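Local coordinates for protein ribonucleoside-diphosphate reductase, alpha chain (Actinobacillus ureae ATCC 25976, PDB 6DQX) that forms the catalytic alpha subunit of a class Id ribonucleotide reductase and probably reduces ribonucleoside diphosphates to deoxyribonucleotides, at residues I59-H62 and A63-K66; H65-I69 and E70-D74; V318-S321 and E322-E325. All blocks are in the same frame, centred on the assembly; numbering follows the deposited sequence.

Contact 1: residues I59-H62 and A63-K66. With MG (magnesium ion), chain E.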
# COMPACT_ATOMS: atom_id res chain seq x y z
N ILE A 59 -2.28 -14.79 -33.39
CA ILE A 59 -2.63 -15.60 -32.19
C ILE A 59 -2.65 -17.10 -32.54
O ILE A 59 -2.05 -17.91 -31.82
CB ILE A 59 -3.97 -15.14 -31.60
CG1 ILE A 59 -3.79 -13.79 -30.93
CG2 ILE A 59 -4.54 -16.18 -30.62
CD1 ILE A 59 -5.08 -13.09 -30.54
N ALA A 60 -3.31 -17.44 -33.65
CA ALA A 60 -3.39 -18.83 -34.13
C ALA A 60 -2.01 -19.41 -34.41
O ALA A 60 -1.70 -20.53 -33.99
CB ALA A 60 -4.21 -18.90 -35.40
N GLU A 61 -1.18 -18.66 -35.12
CA GLU A 61 0.16 -19.14 -35.48
C GLU A 61 1.06 -19.23 -34.26
O GLU A 61 1.88 -20.14 -34.16
CB GLU A 61 0.81 -18.24 -36.56
CG GLU A 61 0.11 -18.30 -37.91
CD GLU A 61 0.30 -19.61 -38.66
OE1 GLU A 61 1.24 -20.39 -38.35
OE2 GLU A 61 -0.51 -19.88 -39.57
N HIS A 62 0.94 -18.28 -33.34
CA HIS A 62 1.77 -18.29 -32.15
C HIS A 62 1.44 -19.50 -31.29
O HIS A 62 2.33 -20.20 -30.81
CB HIS A 62 1.61 -17.02 -31.33
CG HIS A 62 2.61 -16.92 -30.22
ND1 HIS A 62 3.93 -16.57 -30.45
CD2 HIS A 62 2.50 -17.14 -28.89
CE1 HIS A 62 4.57 -16.56 -29.29
NE2 HIS A 62 3.73 -16.92 -28.34
N ALA A 63 0.14 -19.78 -31.16
CA ALA A 63 -0.32 -20.97 -30.44
C ALA A 63 0.20 -22.27 -31.08
O ALA A 63 0.72 -23.14 -30.39
CB ALA A 63 -1.83 -20.98 -30.34
N GLU A 64 0.07 -22.39 -32.41
CA GLU A 64 0.63 -23.55 -33.10
C GLU A 64 2.12 -23.71 -32.81
O GLU A 64 2.59 -24.81 -32.53
CB GLU A 64 0.43 -23.44 -34.63
CG GLU A 64 1.18 -24.54 -35.39
CD GLU A 64 0.79 -24.66 -36.86
OE1 GLU A 64 -0.42 -24.71 -37.19
OE2 GLU A 64 1.73 -24.76 -37.68
N HIS A 65 2.86 -22.62 -32.90
CA HIS A 65 4.29 -22.68 -32.67
C HIS A 65 4.62 -23.20 -31.26
O HIS A 65 5.44 -24.08 -31.11
CB HIS A 65 4.95 -21.33 -32.92
CG HIS A 65 6.44 -21.40 -32.85
ND1 HIS A 65 7.20 -22.04 -33.81
CD2 HIS A 65 7.31 -20.99 -31.89
CE1 HIS A 65 8.47 -21.98 -33.46
NE2 HIS A 65 8.57 -21.35 -32.31
N LYS A 66 3.92 -22.70 -30.25
CA LYS A 66 4.14 -23.14 -28.86
C LYS A 66 3.67 -24.55 -28.56
O LYS A 66 4.28 -25.24 -27.72
CB LYS A 66 3.51 -22.14 -27.87
CG LYS A 66 4.09 -20.74 -27.96
CD LYS A 66 5.55 -20.72 -27.54
CE LYS A 66 6.12 -19.33 -27.60
NZ LYS A 66 7.38 -19.29 -26.82
MG MG E . 6.81 -21.98 -36.30
O HOH W 1 4.98 -22.76 -36.18
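E61 O takes the shortest hydrogen bond between I59-H62 and A63-K66, from H65 N at 2.9 Å, with the N-H pointing at the oxygen at 160°. It is one rung of a regular alpha-helical ladder: A63 N, E64 N and K66 N make the equivalent bonds to I59 O, A60 O and H62 O. Among the side chains, H62 and K66, one turn apart, make the main contact. H62 carries CG anti to its backbone N (chi1 -171°), which lays the imidazole beside the K66 chain. K66, bent at chi2, comes obliquely to the imidazole: CG lies 4.2 Å from the H62 ring centroid, off-centre, in a CH-pi contact, and CE comes to 3.5 Å from H62 NE2. The lysine therefore meets the histidine with its methylenes, while NZ stays 4.6 Å from H62 NE2. On another flank E61 OE1 and E64 OE2 are 4.4 Å apart, a like-charge pair that may be eased because E64 OE1 accepts the backbone N-H of A73. H65 points its ring off the helix, and ND1 binds the magnesium ion at 2.5 Å; water 1, itself 2.0 Å from the magnesium ion, lies at the ring edge. Around this end of helix 52-67, I59 and A60 pack on F76 of helix 72-82, A63 meets F315 and V318 of helix 308-327, and F95 in a loop sets its ring edge-to-face with H62.

Contact 2: residues H65-I69 and E70-D74. With MG (magnesium ion), chain E.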
# COMPACT_ATOMS: atom_id res chain seq x y z
N HIS A 65 2.86 -22.62 -32.90
CA HIS A 65 4.29 -22.68 -32.67
C HIS A 65 4.62 -23.20 -31.26
O HIS A 65 5.44 -24.08 -31.11
CB HIS A 65 4.95 -21.33 -32.92
CG HIS A 65 6.44 -21.40 -32.85
ND1 HIS A 65 7.20 -22.04 -33.81
CD2 HIS A 65 7.31 -20.99 -31.89
CE1 HIS A 65 8.47 -21.98 -33.46
NE2 HIS A 65 8.57 -21.35 -32.31
N LYS A 66 3.92 -22.70 -30.25
CA LYS A 66 4.14 -23.14 -28.86
C LYS A 66 3.67 -24.55 -28.56
O LYS A 66 4.28 -25.24 -27.72
CB LYS A 66 3.51 -22.14 -27.87
CG LYS A 66 4.09 -20.74 -27.96
CD LYS A 66 5.55 -20.72 -27.54
CE LYS A 66 6.12 -19.33 -27.60
NZ LYS A 66 7.38 -19.29 -26.82
N LEU A 67 2.61 -25.00 -29.23
CA LEU A 67 2.14 -26.38 -29.09
C LEU A 67 3.02 -27.38 -29.83
O LEU A 67 3.04 -28.55 -29.47
CB LEU A 67 0.70 -26.54 -29.61
CG LEU A 67 -0.36 -25.93 -28.70
CD1 LEU A 67 -1.70 -25.71 -29.42
CD2 LEU A 67 -0.53 -26.79 -27.45
N GLY A 68 3.68 -26.93 -30.91
CA GLY A 68 4.41 -27.83 -31.81
C GLY A 68 3.52 -28.80 -32.56
O GLY A 68 3.94 -29.91 -32.88
N ILE A 69 2.28 -28.41 -32.84
CA ILE A 69 1.31 -29.29 -33.49
C ILE A 69 1.00 -28.79 -34.90
O ILE A 69 0.35 -27.75 -35.06
CB ILE A 69 -0.01 -29.43 -32.68
CG1 ILE A 69 0.28 -30.00 -31.29
CG2 ILE A 69 -1.02 -30.30 -33.42
CD1 ILE A 69 -0.92 -30.02 -30.36
N GLU A 70 1.40 -29.56 -35.91
CA GLU A 70 1.14 -29.18 -37.30
C GLU A 70 -0.36 -29.09 -37.59
O GLU A 70 -1.15 -29.92 -37.14
CB GLU A 70 1.83 -30.15 -38.28
CG GLU A 70 3.36 -30.09 -38.24
CD GLU A 70 3.98 -28.92 -39.00
OE1 GLU A 70 5.22 -28.89 -39.16
OE2 GLU A 70 3.23 -28.03 -39.47
N GLY A 71 -0.75 -28.05 -38.32
CA GLY A 71 -2.14 -27.83 -38.70
C GLY A 71 -3.01 -27.16 -37.64
O GLY A 71 -4.15 -26.79 -37.93
N TYR A 72 -2.46 -26.94 -36.45
CA TYR A 72 -3.24 -26.38 -35.36
C TYR A 72 -3.78 -24.97 -35.68
O TYR A 72 -4.97 -24.70 -35.47
CB TYR A 72 -2.44 -26.39 -34.05
CG TYR A 72 -3.26 -25.83 -32.92
CD1 TYR A 72 -4.12 -26.64 -32.18
CD2 TYR A 72 -3.22 -24.47 -32.61
CE1 TYR A 72 -4.89 -26.10 -31.15
CE2 TYR A 72 -3.99 -23.94 -31.60
CZ TYR A 72 -4.82 -24.77 -30.87
OH TYR A 72 -5.60 -24.24 -29.87
N ALA A 73 -2.91 -24.09 -36.19
CA ALA A 73 -3.28 -22.70 -36.49
C ALA A 73 -4.48 -22.60 -37.42
O ALA A 73 -5.40 -21.83 -37.16
CB ALA A 73 -2.10 -21.94 -37.08
N ASP A 74 -4.48 -23.39 -38.49
CA ASP A 74 -5.59 -23.36 -39.44
C ASP A 74 -6.90 -23.88 -38.82
O ASP A 74 -7.97 -23.35 -39.13
CB ASP A 74 -5.25 -24.12 -40.74
CG ASP A 74 -4.23 -23.38 -41.60
OD1 ASP A 74 -4.02 -22.15 -41.43
OD2 ASP A 74 -3.61 -24.04 -42.44
MG MG E . 6.81 -21.98 -36.30
O HOH W 1 4.98 -22.76 -36.18
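I69 and Y72 meet at the turn that joins two helices, with E70 between them on the bend. The backbone link comes from I69 O, which accepts Y72 N at 3.2 Å; the donor sits 37° out of the carbonyl plane, so the bond does not lie on a lone pair. Right beside it the two beta carbons close up, I69 CB lying 4.1 Å from Y72 CB, while Y72 CB also rests 3.3 Å from I69 O. E70 meets I69 mostly through the backbone: I69 CG2 approaches E70 O at 3.7 Å, and E70 CB lies against I69 C, while the E70 side chain touches E64. With chi1 at -179° the Y72 ring extends opposite the backbone N, which brings the phenol against L67. There one methyl does all the touching: L67 CD1 stands over the middle of the ring, 3.4 Å from the Y72 centroid and only 6° off the normal, a snug CH-pi contact across one face. The far end of the ring is anchored as well, since Y72 OH hydrogen-bonds V311 O of helix 308-327. Both glycines have positive phi: G68 ends the helical run of helix 52-67, and G71 is the N-cap of helix 72-82. The arrangement is a type II beta turn, I69 to Y72, with glycine at its third position, used as a tight connection between consecutive helices.

Contact 3: residues V318-S321 and E322-E325. With EDO (1,2-ethanediol), chain F.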
# COMPACT_ATOMS: atom_id res chain seq x y z
N VAL A 318 -1.75 -23.39 -23.66
CA VAL A 318 -0.57 -22.61 -24.10
C VAL A 318 -0.57 -21.19 -23.59
O VAL A 318 0.49 -20.61 -23.36
CB VAL A 318 -0.35 -22.61 -25.63
CG1 VAL A 318 -0.18 -24.00 -26.10
CG2 VAL A 318 -1.46 -21.96 -26.42
N VAL A 319 -1.76 -20.61 -23.39
CA VAL A 319 -1.88 -19.34 -22.71
C VAL A 319 -1.30 -19.40 -21.30
O VAL A 319 -0.51 -18.53 -20.91
CB VAL A 319 -3.35 -18.84 -22.72
CG1 VAL A 319 -3.52 -17.63 -21.81
CG2 VAL A 319 -3.80 -18.51 -24.16
N MET A 320 -1.62 -20.44 -20.54
CA MET A 320 -1.02 -20.62 -19.22
C MET A 320 0.50 -20.81 -19.30
O MET A 320 1.23 -20.28 -18.47
CB MET A 320 -1.66 -21.81 -18.48
CG MET A 320 -1.39 -21.86 -16.98
SD MET A 320 -1.88 -20.42 -15.99
CE MET A 320 -3.30 -19.79 -16.92
N SER A 321 0.98 -21.55 -20.30
CA SER A 321 2.44 -21.64 -20.51
C SER A 321 3.07 -20.25 -20.71
O SER A 321 4.13 -19.98 -20.13
CB SER A 321 2.76 -22.58 -21.67
OG SER A 321 2.34 -23.89 -21.37
N GLU A 322 2.40 -19.36 -21.44
CA GLU A 322 2.87 -17.98 -21.56
C GLU A 322 2.90 -17.23 -20.22
O GLU A 322 3.90 -16.54 -19.91
CB GLU A 322 2.04 -17.16 -22.56
CG GLU A 322 2.53 -15.72 -22.65
CD GLU A 322 1.87 -14.93 -23.73
OE1 GLU A 322 2.28 -15.08 -24.88
OE2 GLU A 322 0.95 -14.15 -23.40
N PHE A 323 1.81 -17.32 -19.45
CA PHE A 323 1.81 -16.70 -18.14
C PHE A 323 3.00 -17.22 -17.32
O PHE A 323 3.70 -16.42 -16.68
CB PHE A 323 0.50 -16.88 -17.36
CG PHE A 323 0.63 -16.48 -15.93
CD1 PHE A 323 0.55 -15.13 -15.56
CD2 PHE A 323 0.93 -17.42 -14.96
CE1 PHE A 323 0.74 -14.76 -14.24
CE2 PHE A 323 1.12 -17.05 -13.63
CZ PHE A 323 1.02 -15.72 -13.27
N ILE A 324 3.20 -18.53 -17.32
CA ILE A 324 4.30 -19.12 -16.54
C ILE A 324 5.63 -18.51 -17.01
O ILE A 324 6.41 -18.07 -16.16
CB ILE A 324 4.27 -20.67 -16.60
CG1 ILE A 324 3.07 -21.20 -15.80
CG2 ILE A 324 5.58 -21.31 -16.08
CD1 ILE A 324 2.61 -22.57 -16.24
N GLU A 325 5.87 -18.47 -18.32
CA GLU A 325 7.16 -17.97 -18.86
C GLU A 325 7.37 -16.49 -18.52
O GLU A 325 8.48 -16.08 -18.13
CB GLU A 325 7.22 -18.19 -20.38
CG GLU A 325 8.49 -17.72 -21.10
CD GLU A 325 9.78 -18.33 -20.56
OE1 GLU A 325 10.83 -17.67 -20.70
OE2 GLU A 325 9.75 -19.46 -20.00
C1 EDO F . 2.72 -26.10 -24.50
O1 EDO F . 2.85 -24.73 -24.11
C2 EDO F . 1.43 -26.72 -23.97
O2 EDO F . 1.24 -26.40 -22.59
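The backbone of V318-S321 and E322-E325 is tied by four consecutive alpha-helical hydrogen bonds, from E322 N, F323 N, I324 N and E325 N to V318 O, V319 O, M320 O and S321 O. The I324 N to M320 O bond measures 2.9 Å, with an N-H...O angle of 166°. Apolar contacts follow the M320 side of the helix. The M320 chain leaves on the carbonyl side (chi1 -164°) and then bends twice, so that the sulfur runs beside F323: SD is 5.3 Å from the F323 ring centroid, 57° off the normal, an oblique Met-aromatic contact in which CD2 is the nearest ring atom. I324 crosses the methionine at about a right angle; its CD1 reaches M320 CG at 4.1 Å and also leans on M320 O at 3.5 Å. This apolar face is turned toward the reductase barrel: helix 308-327 follows strand 288-296 and precedes strand 347-351, two strands that pair in parallel, and M320 packs on C291 while F323 packs on V289. A340 of helix 334-343 touches M320, F323 and I324. Polar side chains occupy other flanks. S321 OG, placed beside its own backbone N, is gripped by more than one group: it hydrogen-bonds O1 of a bound ethanediol at 2.9 Å and R344 NH2. The diol, probably picked up from the crystallisation liquor, is held further by D317 OD2 and R407 NH2, and V318 CG1 lies 3.7 Å from its O1. For E322 an extended chain takes the carboxylate out to G96, whose N-H it accepts at OE1, while E322 CB sits 3.3 Å from V319 O. E325 OE1 forms a salt bridge with K328 NZ.

How the contacts relate
Contacts 1 and 2 share H65 and K66 and the last turns of helix 52-67, and both lie at the periphery with the magnesium ion; contact 3, on helix 308-327, is nearer the centre of the chain and has more buried residues. E64 stitches the first two together: it belongs to contact 1 but reaches the N-terminal end of helix 72-82 in contact 2, although its OE2 also faces E70 OE2. A63 and L67 both lean on V318, so one valine joins helix 308-327 to both peripheral contacts. The chemistry follows place: charge, imidazole and metal in contact 1, a beta turn with a leucine methyl on a tyrosine ring in contact 2, and sulfur, aromatic and aliphatic groups against the barrel in contact 3.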